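Long-range contacts in DNA-3-methyladenine glycosidase II, putative (Deinococcus radiodurans, PDB 2YG9), which probably works in base excision DNA repair, as an all-helical member of the HhH-GPD superfamily: residues D60-L65 and V93-L98; R67-Q72 and W113-T118; L143-L148 and T158-L163; P170-S175 and Y203-S208. One frame throughout, in Å; residues are numbered along the deposited sequence.

Contact 3 is fully buried and lies nearest the centre of the chain, where two consecutive helices meet through hydrocarbon groups alone. It touches the other three contacts. Contacts 1 and 2 share helix 61-71, contact 1 at its start and contact 2 farther along, and both are partly buried on the same side of the chain's centre. Contact 1 pairs a proline-phenylalanine CH-pi contact with a hydrated carboxylate, while contact 2 sets a lysine on backbone carbonyls beside a small apolar patch. Contact 4, across the centre from both, is partly buried too and the most polar: a salt bridge and backbone bonds fasten a loop to the start of helix 204-219.

Contact 1. Residues D60-L65 and V93-L98; sequences DPFGRL and VVPAAL
G63, in the first turn of helix 61-71, faces V93 with their CA atoms 5.7 Å apart, and this is where the two backbones come closest. V93 and V94 lead into the single turn of helix 95-98, whose N-cap position V94 occupies. At the start of the other helix D60 is the N-cap, its OD1 accepting a weak capping bond from G63 N. Having no side chain, G63 offers its CA directly to a methyl group, V93 CG1, at 3.8 Å.

F62 carries most of the apolar contact. With CG anti to the backbone N (chi1 179°), the ring is sent across to P95, which covers one face in a CH-pi contact: P95 CG stands 3.6 Å from the centroid of the F62 ring and only 5° off its normal. L98 meets the edge of the same ring, its CD1 lying 3.7 Å from F62 CE2. V93 O also lies at that edge, in the ring plane, 4.0 Å from F62 CD2. Elsewhere on the ring F133 packs edge-to-face, and A122 and A123 of helix 113-127 also touch F62.

Beside this cluster the polar groups are joined through water. One water lies 2.8 Å from D60 OD1 and also reaches V93 O; a second, 2.6 Å from D60 OD2, reaches the same carbonyl. The carboxylate thus meets the facing loop through solvent. Its place at the amino end of a helix would be expected to stabilise its negative charge, and V93 O may gain a little from the weakly positive hydrogens at the F62 edge.

Contact 2. Residues R67-Q72 and W113-T118; sequences RSVAGQ and WAKVRT
K115 NZ is gripped by two backbone carbonyls, A70 O at 2.7 Å and Q72 O at 2.8 Å from the nitrogen. The lysine thereby bridges two helices of the all-helical HhH-GPD fold, 61-71 and 113-127, whose short segments run nearly antiparallel (167°) with axes 9.7 Å apart. The two bonds differ in approach. At Q72 O the ammonium lies in the carbonyl plane, on a lone pair, whereas at A70 O it stands above the plane, 51° out of it. Carbonyls so near the carboxyl end of a helix would be expected to welcome a positive charge.

To get there the K115 chain is extended beyond CG and runs alongside V69 O, its CE passing 3.1 Å from that oxygen. Q72 CB flanks the same CE from the far end of the segment.

A turn farther along helix 113-127, T118 turns its methyl branch toward V69, with CG2 anti to the backbone N, while its hydroxyl is hydrogen-bonded to P152 O outside the contact. L74 also touches K115, and I154 touches T118. Both methyls of V69 meet the threonine, CG1 lying 3.6 Å and CG2 3.8 Å from T118 CG2.

Contact 3. Residues L143-L148 and T158-L163; sequences LVIAEL and TAEMFL
L163 reaches toward helix 141-149 with both of its methyl branches, each taking a different partner. Its CD1 slides past V144, which comes from the opposite direction, and the methyls V144 CG1 and L163 CD1 meet at 3.6 Å. Its CD2 lies across I145, the two side chains crossing at about a right angle, with I145 CD1 3.6 Å from L163 CD2. A chi1 of -92°, off the staggered value, goes with this placing of the leucine fork against V144 and I145.

I145 sets its CG1 anti to its own carbonyl carbon, and the chain then leads on to E160, where CD1 touches the aliphatic CG of the glutamate at 4.0 Å. The carboxylate of E160 turns elsewhere, in a salt bridge with R156 and a hydrogen bond to S174.

These helices, 141-149 and 156-166, are joined by a short Leu-Pro-Gly-Ile-Gly hairpin and form the helix-hairpin-helix motif that gives the superfamily its name. Their segments cross at 135°, the axes 9.2 Å apart. The small A159 is consistent with so close an approach: its CA is 5.4 Å from I145 CA, and its CB is 3.9 Å from L148 CB.

L148 and F162 are also turned at about a right angle to each other, L148 CD1 resting 3.7 Å from F162 CD2. L65 of helix 61-71 touches both of them, and P61 packs on F162 as well.

Contact 4. Residues P170-S175 and Y203-S208; sequences PDVFSS and YRSLAS
D171 and R204 form a side-on salt bridge, NE and NH2 of the arginine each taking one carboxylate oxygen. Both bonds are nearly straight, R204 NE to D171 OD1 at 2.8 Å (178°) and R204 NH2 to D171 OD2 at 3.0 Å. The oxygens lie in the guanidinium plane, but the two planes are turned 46° apart, so the donors arrive from above the carboxylate. A bend at chi3 of R204 folds the guanidinium back toward the aspartate.

Backbone groups add further bonds. R204 N reaches the anti lone pair of D171 OD1 at 3.2 Å, giving this oxygen two protein donors, and S205 N donates to P170 O at 3.0 Å. In return V172 N donates to S205 OG at 3.0 Å; that hydroxyl is also hydrogen-bonded to R169 O.

Two waters extend the network, one joining P170 O to L206 N, the other joining S174 N to S208 OG.

Apolar contact is slight: F173 CB lies 4.0 Å from R204 CD, and W200 and T197 pack on the phenylalanine.

With the N-H groups of R204 and S205 met by D171 OD1 and P170 O, as suits a helix amino end, helix 204-219 is secured to the loop that follows the helix-hairpin-helix of the HhH-GPD fold.

Contact 1. Residues D60-L65 and V93-L98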
loop_
_atom_site.group_PDB
_atom_site.type_symbol
_atom_site.label_atom_id
_atom_site.label_comp_id
_atom_site.label_asym_id
_atom_site.label_seq_id
_atom_site.Cartn_x
_atom_site.Cartn_y
_atom_site.Cartn_z
ATOM N N ASP A 60 -11.270 -2.519 7.930
ATOM C CA ASP A 60 -12.145 -2.216 6.786
ATOM C C ASP A 60 -11.336 -2.106 5.483
ATOM O O ASP A 60 -11.122 -1.017 4.942
ATOM C CB ASP A 60 -12.882 -0.904 7.028
ATOM C CG ASP A 60 -13.884 -0.557 5.902
ATOM O OD1 ASP A 60 -14.267 -1.474 5.115
ATOM O OD2 ASP A 60 -14.273 0.649 5.842
ATOM N N PRO A 61 -10.865 -3.242 4.987
ATOM C CA PRO A 61 -10.099 -3.269 3.741
ATOM C C PRO A 61 -10.784 -2.566 2.546
ATOM O O PRO A 61 -10.132 -1.789 1.802
ATOM C CB PRO A 61 -9.943 -4.767 3.493
ATOM C CG PRO A 61 -9.963 -5.343 4.821
ATOM C CD PRO A 61 -10.961 -4.589 5.584
ATOM N N PHE A 62 -12.069 -2.869 2.349
ATOM C CA PHE A 62 -12.823 -2.257 1.267
ATOM C C PHE A 62 -12.758 -0.722 1.302
ATOM O O PHE A 62 -12.360 -0.088 0.341
ATOM C CB PHE A 62 -14.274 -2.747 1.210
ATOM C CG PHE A 62 -15.046 -2.098 0.121
ATOM C CD1 PHE A 62 -14.861 -2.501 -1.178
ATOM C CD2 PHE A 62 -15.863 -1.002 0.379
ATOM C CE1 PHE A 62 -15.540 -1.873 -2.222
ATOM C CE2 PHE A 62 -16.562 -0.370 -0.644
ATOM C CZ PHE A 62 -16.374 -0.795 -1.959
ATOM N N GLY A 63 -13.151 -0.137 2.420
ATOM C CA GLY A 63 -13.080 1.284 2.633
ATOM C C GLY A 63 -11.676 1.840 2.442
ATOM O O GLY A 63 -11.522 2.889 1.836
ATOM N N ARG A 64 -10.647 1.153 2.954
ATOM C CA ARG A 64 -9.279 1.621 2.728
ATOM C C ARG A 64 -8.869 1.561 1.272
ATOM O O ARG A 64 -8.119 2.434 0.829
ATOM C CB ARG A 64 -8.258 0.884 3.563
ATOM C CG ARG A 64 -8.248 1.280 5.075
ATOM C CD ARG A 64 -7.713 2.683 5.319
ATOM N NE ARG A 64 -6.304 2.797 4.926
ATOM C CZ ARG A 64 -5.268 2.325 5.631
ATOM N NH1 ARG A 64 -5.437 1.734 6.791
ATOM N NH2 ARG A 64 -4.041 2.465 5.162
ATOM N N LEU A 65 -9.360 0.550 0.558
ATOM C CA LEU A 65 -9.155 0.449 -0.887
ATOM C C LEU A 65 -9.751 1.669 -1.570
ATOM O O LEU A 65 -9.077 2.321 -2.373
ATOM C CB LEU A 65 -9.699 -0.854 -1.489
ATOM C CG LEU A 65 -9.377 -0.971 -3.004
ATOM C CD1 LEU A 65 -7.872 -0.863 -3.304
ATOM C CD2 LEU A 65 -9.976 -2.234 -3.532
ATOM N N VAL A 93 -19.323 4.167 2.844
ATOM C CA VAL A 93 -18.336 3.474 2.007
ATOM C C VAL A 93 -18.415 1.983 2.305
ATOM O O VAL A 93 -17.594 1.389 3.005
ATOM C CB VAL A 93 -16.921 4.061 2.143
ATOM C CG1 VAL A 93 -15.958 3.361 1.156
ATOM C CG2 VAL A 93 -16.968 5.576 1.911
ATOM N N VAL A 94 -19.461 1.404 1.725
ATOM C CA VAL A 94 -19.816 0.019 1.893
ATOM C C VAL A 94 -20.235 -0.445 0.497
ATOM O O VAL A 94 -20.934 0.305 -0.205
ATOM C CB VAL A 94 -20.990 -0.097 2.914
ATOM C CG1 VAL A 94 -21.413 -1.511 3.030
ATOM C CG2 VAL A 94 -20.567 0.475 4.318
ATOM N N PRO A 95 -19.810 -1.643 0.070
ATOM C CA PRO A 95 -20.056 -2.093 -1.313
ATOM C C PRO A 95 -21.506 -2.000 -1.827
ATOM O O PRO A 95 -21.750 -1.445 -2.901
ATOM C CB PRO A 95 -19.562 -3.538 -1.295
ATOM C CG PRO A 95 -18.494 -3.548 -0.251
ATOM C CD PRO A 95 -18.990 -2.619 0.814
ATOM N N ALA A 96 -22.460 -2.505 -1.074
ATOM C CA ALA A 96 -23.842 -2.516 -1.541
ATOM C C ALA A 96 -24.382 -1.098 -1.616
ATOM O O ALA A 96 -25.147 -0.770 -2.499
ATOM C CB ALA A 96 -24.731 -3.401 -0.624
ATOM N N ALA A 97 -23.992 -0.251 -0.679
ATOM C CA ALA A 97 -24.442 1.121 -0.669
ATOM C C ALA A 97 -23.886 1.895 -1.867
ATOM O O ALA A 97 -24.627 2.606 -2.558
ATOM C CB ALA A 97 -24.055 1.800 0.678
ATOM N N LEU A 98 -22.602 1.728 -2.157
ATOM C CA LEU A 98 -21.956 2.433 -3.275
ATOM C C LEU A 98 -22.523 2.063 -4.654
ATOM O O LEU A 98 -22.470 2.862 -5.574
ATOM C CB LEU A 98 -20.443 2.191 -3.270
ATOM C CG LEU A 98 -19.715 2.984 -2.204
ATOM C CD1 LEU A 98 -18.242 2.591 -2.105
ATOM C CD2 LEU A 98 -19.872 4.442 -2.501
HETATM O O HOH W 1 -16.700 -1.097 3.869
HETATM O O HOH W 2 -16.399 1.993 5.361
#

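Contact 2. Residues R67-Q72 and W113-T118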
loop_
_atom_site.group_PDB
_atom_site.type_symbol
_atom_site.label_atom_id
_atom_site.label_comp_id
_atom_site.label_asym_id
_atom_site.label_seq_id
_atom_site.Cartn_x
_atom_site.Cartn_y
_atom_site.Cartn_z
ATOM N N ARG A 67 -10.532 4.550 -0.212
ATOM C CA ARG A 67 -9.746 5.742 0.186
ATOM C C ARG A 67 -8.502 5.914 -0.693
ATOM O O ARG A 67 -8.229 7.000 -1.161
ATOM C CB ARG A 67 -9.292 5.681 1.654
ATOM C CG ARG A 67 -8.778 7.034 2.167
ATOM C CD ARG A 67 -8.122 6.915 3.512
ATOM N NE ARG A 67 -9.092 6.854 4.606
ATOM C CZ ARG A 67 -9.622 7.918 5.224
ATOM N NH1 ARG A 67 -9.338 9.172 4.853
ATOM N NH2 ARG A 67 -10.482 7.727 6.224
ATOM N N SER A 68 -7.779 4.823 -0.894
ATOM C CA SER A 68 -6.537 4.840 -1.666
ATOM C C SER A 68 -6.812 5.329 -3.103
ATOM O O SER A 68 -6.173 6.276 -3.600
ATOM C CB SER A 68 -5.912 3.435 -1.653
ATOM O OG SER A 68 -4.944 3.292 -2.687
ATOM N N VAL A 69 -7.804 4.702 -3.732
ATOM C CA VAL A 69 -8.179 4.998 -5.100
ATOM C C VAL A 69 -8.601 6.464 -5.241
ATOM O O VAL A 69 -8.101 7.197 -6.099
ATOM C CB VAL A 69 -9.321 4.056 -5.566
ATOM C CG1 VAL A 69 -9.913 4.500 -6.892
ATOM C CG2 VAL A 69 -8.807 2.626 -5.640
ATOM N N ALA A 70 -9.525 6.870 -4.394
ATOM C CA ALA A 70 -10.045 8.233 -4.394
ATOM C C ALA A 70 -8.982 9.290 -4.198
ATOM O O ALA A 70 -9.047 10.332 -4.831
ATOM C CB ALA A 70 -11.116 8.387 -3.350
ATOM N N GLY A 71 -8.010 9.021 -3.329
ATOM C CA GLY A 71 -6.954 9.961 -3.040
ATOM C C GLY A 71 -5.824 10.097 -4.052
ATOM O O GLY A 71 -5.039 11.004 -3.916
ATOM N N GLN A 72 -5.736 9.197 -5.040
ATOM C CA GLN A 72 -4.591 9.140 -5.962
ATOM C C GLN A 72 -4.408 10.435 -6.747
ATOM O O GLN A 72 -5.361 10.973 -7.278
ATOM C CB GLN A 72 -4.693 7.923 -6.914
ATOM C CG GLN A 72 -4.215 6.627 -6.275
ATOM C CD GLN A 72 -4.473 5.355 -7.116
ATOM O OE1 GLN A 72 -5.165 5.388 -8.132
ATOM N NE2 GLN A 72 -3.891 4.235 -6.684
ATOM N N TRP A 113 -13.629 10.021 -13.873
ATOM C CA TRP A 113 -14.319 8.864 -14.403
ATOM C C TRP A 113 -13.541 7.567 -14.164
ATOM O O TRP A 113 -14.151 6.562 -13.825
ATOM C CB TRP A 113 -14.603 9.025 -15.894
ATOM C CG TRP A 113 -15.740 9.969 -16.148
ATOM C CD1 TRP A 113 -15.659 11.192 -16.719
ATOM C CD2 TRP A 113 -17.116 9.770 -15.804
ATOM N NE1 TRP A 113 -16.901 11.779 -16.775
ATOM C CE2 TRP A 113 -17.822 10.923 -16.243
ATOM C CE3 TRP A 113 -17.832 8.714 -15.205
ATOM C CZ2 TRP A 113 -19.191 11.058 -16.092
ATOM C CZ3 TRP A 113 -19.187 8.848 -15.038
ATOM C CH2 TRP A 113 -19.865 10.008 -15.478
ATOM N N ALA A 114 -12.220 7.602 -14.341
ATOM C CA ALA A 114 -11.368 6.456 -14.019
ATOM C C ALA A 114 -11.625 5.926 -12.577
ATOM O O ALA A 114 -11.812 4.740 -12.359
ATOM C CB ALA A 114 -9.887 6.835 -14.199
ATOM N N LYS A 115 -11.612 6.823 -11.597
ATOM C CA LYS A 115 -11.837 6.460 -10.198
ATOM C C LYS A 115 -13.260 6.017 -9.950
ATOM O O LYS A 115 -13.457 5.034 -9.274
ATOM C CB LYS A 115 -11.468 7.612 -9.247
ATOM C CG LYS A 115 -9.997 7.868 -9.103
ATOM C CD LYS A 115 -9.769 9.214 -8.447
ATOM C CE LYS A 115 -8.279 9.559 -8.163
ATOM N NZ LYS A 115 -8.194 10.813 -7.355
ATOM N N VAL A 116 -14.257 6.667 -10.578
ATOM C CA VAL A 116 -15.654 6.167 -10.536
ATOM C C VAL A 116 -15.758 4.702 -10.928
ATOM O O VAL A 116 -16.378 3.889 -10.247
ATOM C CB VAL A 116 -16.636 7.038 -11.414
ATOM C CG1 VAL A 116 -18.035 6.387 -11.523
ATOM C CG2 VAL A 116 -16.735 8.428 -10.839
ATOM N N ARG A 117 -15.115 4.360 -12.025
ATOM C CA ARG A 117 -15.151 3.031 -12.599
ATOM C C ARG A 117 -14.479 2.016 -11.697
ATOM O O ARG A 117 -14.987 0.898 -11.487
ATOM C CB ARG A 117 -14.452 3.037 -13.962
ATOM C CG ARG A 117 -14.222 1.661 -14.569
ATOM C CD ARG A 117 -13.644 1.751 -16.005
ATOM N NE ARG A 117 -14.603 2.351 -16.941
ATOM C CZ ARG A 117 -15.694 1.758 -17.427
ATOM N NH1 ARG A 117 -16.016 0.517 -17.051
ATOM N NH2 ARG A 117 -16.484 2.414 -18.298
ATOM N N THR A 118 -13.321 2.392 -11.203
ATOM C CA THR A 118 -12.569 1.558 -10.243
ATOM C C THR A 118 -13.369 1.294 -8.985
ATOM O O THR A 118 -13.545 0.159 -8.572
ATOM C CB THR A 118 -11.236 2.259 -9.866
ATOM O OG1 THR A 118 -10.427 2.384 -11.038
ATOM C CG2 THR A 118 -10.500 1.487 -8.790
#

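Contact 3. Residues L143-L148 and T158-L163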
loop_
_atom_site.group_PDB
_atom_site.type_symbol
_atom_site.label_atom_id
_atom_site.label_comp_id
_atom_site.label_asym_id
_atom_site.label_seq_id
_atom_site.Cartn_x
_atom_site.Cartn_y
_atom_site.Cartn_z
ATOM N N LEU A 143 -2.179 -13.933 -4.299
ATOM C CA LEU A 143 -3.579 -14.185 -4.617
ATOM C C LEU A 143 -4.428 -12.923 -4.405
ATOM O O LEU A 143 -5.316 -12.637 -5.207
ATOM C CB LEU A 143 -4.158 -15.329 -3.789
ATOM C CG LEU A 143 -3.609 -16.762 -3.927
ATOM C CD1 LEU A 143 -4.516 -17.713 -3.142
ATOM C CD2 LEU A 143 -3.439 -17.316 -5.372
ATOM N N VAL A 144 -4.167 -12.177 -3.321
ATOM C CA VAL A 144 -4.820 -10.875 -3.118
ATOM C C VAL A 144 -4.460 -9.918 -4.267
ATOM O O VAL A 144 -5.315 -9.257 -4.864
ATOM C CB VAL A 144 -4.464 -10.273 -1.740
ATOM C CG1 VAL A 144 -5.143 -8.861 -1.518
ATOM C CG2 VAL A 144 -4.830 -11.283 -0.610
ATOM N N ILE A 145 -3.176 -9.856 -4.573
ATOM C CA ILE A 145 -2.675 -9.028 -5.667
ATOM C C ILE A 145 -3.396 -9.340 -6.965
ATOM O O ILE A 145 -3.927 -8.428 -7.606
ATOM C CB ILE A 145 -1.120 -9.092 -5.813
ATOM C CG1 ILE A 145 -0.484 -8.420 -4.578
ATOM C CG2 ILE A 145 -0.676 -8.373 -7.133
ATOM C CD1 ILE A 145 1.011 -8.751 -4.316
ATOM N N ALA A 146 -3.447 -10.605 -7.348
ATOM C CA ALA A 146 -4.000 -10.981 -8.638
ATOM C C ALA A 146 -5.474 -10.559 -8.738
ATOM O O ALA A 146 -5.924 -10.092 -9.789
ATOM C CB ALA A 146 -3.858 -12.490 -8.862
ATOM N N GLU A 147 -6.228 -10.700 -7.647
ATOM C CA GLU A 147 -7.634 -10.316 -7.698
ATOM C C GLU A 147 -7.840 -8.816 -7.773
ATOM O O GLU A 147 -8.765 -8.348 -8.441
ATOM C CB GLU A 147 -8.414 -10.895 -6.511
ATOM C CG GLU A 147 -8.586 -12.401 -6.556
ATOM C CD GLU A 147 -9.060 -12.947 -7.909
ATOM O OE1 GLU A 147 -10.183 -12.571 -8.381
ATOM O OE2 GLU A 147 -8.289 -13.762 -8.499
ATOM N N LEU A 148 -7.024 -8.054 -7.037
ATOM C CA LEU A 148 -7.082 -6.589 -7.119
ATOM C C LEU A 148 -6.699 -6.060 -8.504
ATOM O O LEU A 148 -7.364 -5.164 -9.057
ATOM C CB LEU A 148 -6.199 -5.958 -6.049
ATOM C CG LEU A 148 -6.711 -6.109 -4.617
ATOM C CD1 LEU A 148 -5.612 -5.643 -3.693
ATOM C CD2 LEU A 148 -7.997 -5.333 -4.399
ATOM N N THR A 158 -0.518 -0.440 -7.015
ATOM C CA THR A 158 -1.612 -0.097 -6.120
ATOM C C THR A 158 -1.987 -1.275 -5.192
ATOM O O THR A 158 -2.216 -1.096 -3.990
ATOM C CB THR A 158 -2.886 0.358 -6.939
ATOM O OG1 THR A 158 -2.552 1.505 -7.705
ATOM C CG2 THR A 158 -4.051 0.657 -6.027
ATOM N N ALA A 159 -2.090 -2.473 -5.764
ATOM C CA ALA A 159 -2.383 -3.692 -4.984
ATOM C C ALA A 159 -1.348 -3.920 -3.895
ATOM O O ALA A 159 -1.685 -4.175 -2.741
ATOM C CB ALA A 159 -2.487 -4.916 -5.926
ATOM N N GLU A 160 -0.081 -3.731 -4.246
ATOM C CA GLU A 160 1.052 -3.916 -3.333
ATOM C C GLU A 160 1.130 -2.858 -2.252
ATOM O O GLU A 160 1.454 -3.158 -1.112
ATOM C CB GLU A 160 2.352 -3.913 -4.141
ATOM C CG GLU A 160 2.541 -5.150 -4.979
ATOM C CD GLU A 160 3.824 -5.152 -5.838
ATOM O OE1 GLU A 160 4.247 -4.065 -6.313
ATOM O OE2 GLU A 160 4.401 -6.261 -6.058
ATOM N N MET A 161 0.815 -1.615 -2.606
ATOM C CA MET A 161 0.753 -0.539 -1.638
ATOM C C MET A 161 -0.387 -0.809 -0.636
ATOM O O MET A 161 -0.311 -0.464 0.544
ATOM C CB MET A 161 0.492 0.790 -2.356
ATOM C CG MET A 161 1.665 1.397 -3.133
ATOM S SD MET A 161 3.198 1.456 -2.205
ATOM C CE MET A 161 4.027 -0.009 -2.746
ATOM N N PHE A 162 -1.472 -1.356 -1.144
ATOM C CA PHE A 162 -2.631 -1.728 -0.316
ATOM C C PHE A 162 -2.301 -2.842 0.715
ATOM O O PHE A 162 -2.630 -2.773 1.909
ATOM C CB PHE A 162 -3.795 -2.113 -1.241
ATOM C CG PHE A 162 -5.038 -2.581 -0.519
ATOM C CD1 PHE A 162 -5.856 -1.680 0.130
ATOM C CD2 PHE A 162 -5.350 -3.916 -0.465
ATOM C CE1 PHE A 162 -6.995 -2.127 0.827
ATOM C CE2 PHE A 162 -6.488 -4.360 0.198
ATOM C CZ PHE A 162 -7.314 -3.471 0.808
ATOM N N LEU A 163 -1.636 -3.869 0.249
ATOM C CA LEU A 163 -1.115 -4.899 1.142
ATOM C C LEU A 163 -0.207 -4.321 2.215
ATOM O O LEU A 163 -0.368 -4.648 3.415
ATOM C CB LEU A 163 -0.333 -5.957 0.333
ATOM C CG LEU A 163 -1.079 -7.195 -0.166
ATOM C CD1 LEU A 163 -2.278 -6.834 -0.981
ATOM C CD2 LEU A 163 -0.098 -8.036 -0.977
#

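Contact 4. Residues P170-S175 and Y203-S208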
loop_
_atom_site.group_PDB
_atom_site.type_symbol
_atom_site.label_atom_id
_atom_site.label_comp_id
_atom_site.label_asym_id
_atom_site.label_seq_id
_atom_site.Cartn_x
_atom_site.Cartn_y
_atom_site.Cartn_z
ATOM N N PRO A 170 3.876 -7.697 6.124
ATOM C CA PRO A 170 5.288 -7.390 6.415
ATOM C C PRO A 170 6.345 -7.637 5.332
ATOM O O PRO A 170 7.509 -7.235 5.513
ATOM C CB PRO A 170 5.570 -8.314 7.577
ATOM C CG PRO A 170 4.819 -9.546 7.208
ATOM C CD PRO A 170 3.511 -9.026 6.665
ATOM N N ASP A 171 6.008 -8.270 4.216
ATOM C CA ASP A 171 7.033 -8.752 3.341
ATOM C C ASP A 171 6.808 -8.374 1.863
ATOM O O ASP A 171 6.882 -9.218 0.955
ATOM C CB ASP A 171 7.213 -10.271 3.512
ATOM C CG ASP A 171 8.500 -10.750 2.912
ATOM O OD1 ASP A 171 9.474 -9.958 2.836
ATOM O OD2 ASP A 171 8.554 -11.902 2.481
ATOM N N VAL A 172 6.550 -7.088 1.646
ATOM C CA VAL A 172 6.210 -6.567 0.334
ATOM C C VAL A 172 7.271 -5.592 -0.178
ATOM O O VAL A 172 7.454 -4.534 0.404
ATOM C CB VAL A 172 4.885 -5.795 0.359
ATOM C CG1 VAL A 172 4.536 -5.295 -1.105
ATOM C CG2 VAL A 172 3.711 -6.658 0.960
ATOM N N PHE A 173 7.953 -5.950 -1.255
ATOM C CA PHE A 173 8.776 -5.014 -1.986
ATOM C C PHE A 173 8.138 -4.846 -3.346
ATOM O O PHE A 173 8.105 -5.784 -4.120
ATOM C CB PHE A 173 10.214 -5.498 -2.148
ATOM C CG PHE A 173 11.096 -4.516 -2.891
ATOM C CD1 PHE A 173 11.665 -3.438 -2.235
ATOM C CD2 PHE A 173 11.303 -4.634 -4.245
ATOM C CE1 PHE A 173 12.426 -2.498 -2.926
ATOM C CE2 PHE A 173 12.097 -3.743 -4.920
ATOM C CZ PHE A 173 12.635 -2.657 -4.260
ATOM N N SER A 174 7.678 -3.636 -3.621
ATOM C CA SER A 174 7.115 -3.235 -4.880
ATOM C C SER A 174 8.194 -2.839 -5.901
ATOM O O SER A 174 8.726 -1.744 -5.877
ATOM C CB SER A 174 6.109 -2.107 -4.624
ATOM O OG SER A 174 5.314 -1.845 -5.764
ATOM N N SER A 175 8.478 -3.754 -6.839
ATOM C CA SER A 175 9.534 -3.582 -7.811
ATOM C C SER A 175 9.147 -2.565 -8.889
ATOM O O SER A 175 10.009 -2.089 -9.606
ATOM C CB SER A 175 9.844 -4.896 -8.450
ATOM O OG SER A 175 8.743 -5.232 -9.299
ATOM N N TYR A 203 10.962 -9.126 5.943
ATOM C CA TYR A 203 10.664 -7.756 6.395
ATOM C C TYR A 203 10.867 -6.756 5.251
ATOM O O TYR A 203 11.372 -5.681 5.436
ATOM C CB TYR A 203 11.537 -7.380 7.605
ATOM C CG TYR A 203 11.468 -8.388 8.747
ATOM C CD1 TYR A 203 10.296 -8.567 9.473
ATOM C CD2 TYR A 203 12.583 -9.181 9.077
ATOM C CE1 TYR A 203 10.221 -9.516 10.502
ATOM C CE2 TYR A 203 12.516 -10.109 10.101
ATOM C CZ TYR A 203 11.340 -10.266 10.810
ATOM O OH TYR A 203 11.292 -11.160 11.861
ATOM N N ARG A 204 10.444 -7.140 4.054
ATOM C CA ARG A 204 10.585 -6.248 2.886
ATOM C C ARG A 204 9.712 -5.012 2.977
ATOM O O ARG A 204 10.057 -3.979 2.406
ATOM C CB ARG A 204 10.355 -7.039 1.610
ATOM C CG ARG A 204 11.636 -7.693 1.163
ATOM C CD ARG A 204 11.445 -8.602 -0.003
ATOM N NE ARG A 204 10.648 -9.798 0.305
ATOM C CZ ARG A 204 10.454 -10.772 -0.570
ATOM N NH1 ARG A 204 10.993 -10.679 -1.773
ATOM N NH2 ARG A 204 9.739 -11.841 -0.248
ATOM N N SER A 205 8.587 -5.100 3.711
ATOM C CA SER A 205 7.701 -3.936 3.884
ATOM C C SER A 205 8.391 -2.846 4.692
ATOM O O SER A 205 8.413 -1.715 4.275
ATOM C CB SER A 205 6.359 -4.295 4.569
ATOM O OG SER A 205 5.587 -5.140 3.742
ATOM N N LEU A 206 8.960 -3.180 5.844
ATOM C CA LEU A 206 9.648 -2.166 6.638
ATOM C C LEU A 206 10.906 -1.654 5.942
ATOM O O LEU A 206 11.192 -0.455 6.027
ATOM C CB LEU A 206 9.951 -2.661 8.080
ATOM C CG LEU A 206 10.507 -1.652 9.089
ATOM C CD1 LEU A 206 9.494 -0.516 9.379
ATOM C CD2 LEU A 206 10.962 -2.366 10.398
ATOM N N ALA A 207 11.635 -2.537 5.261
ATOM C CA ALA A 207 12.795 -2.110 4.452
ATOM C C ALA A 207 12.310 -1.076 3.439
ATOM O O ALA A 207 12.893 -0.051 3.315
ATOM C CB ALA A 207 13.406 -3.263 3.725
ATOM N N SER A 208 11.231 -1.390 2.714
ATOM C CA SER A 208 10.619 -0.452 1.765
ATOM C C SER A 208 10.307 0.909 2.442
ATOM O O SER A 208 10.656 1.967 1.926
ATOM C CB SER A 208 9.355 -1.068 1.175
ATOM O OG SER A 208 9.644 -2.111 0.275
HETATM O O HOH W 3 8.385 -5.561 7.471
HETATM O O HOH W 4 7.254 -2.088 -1.085
#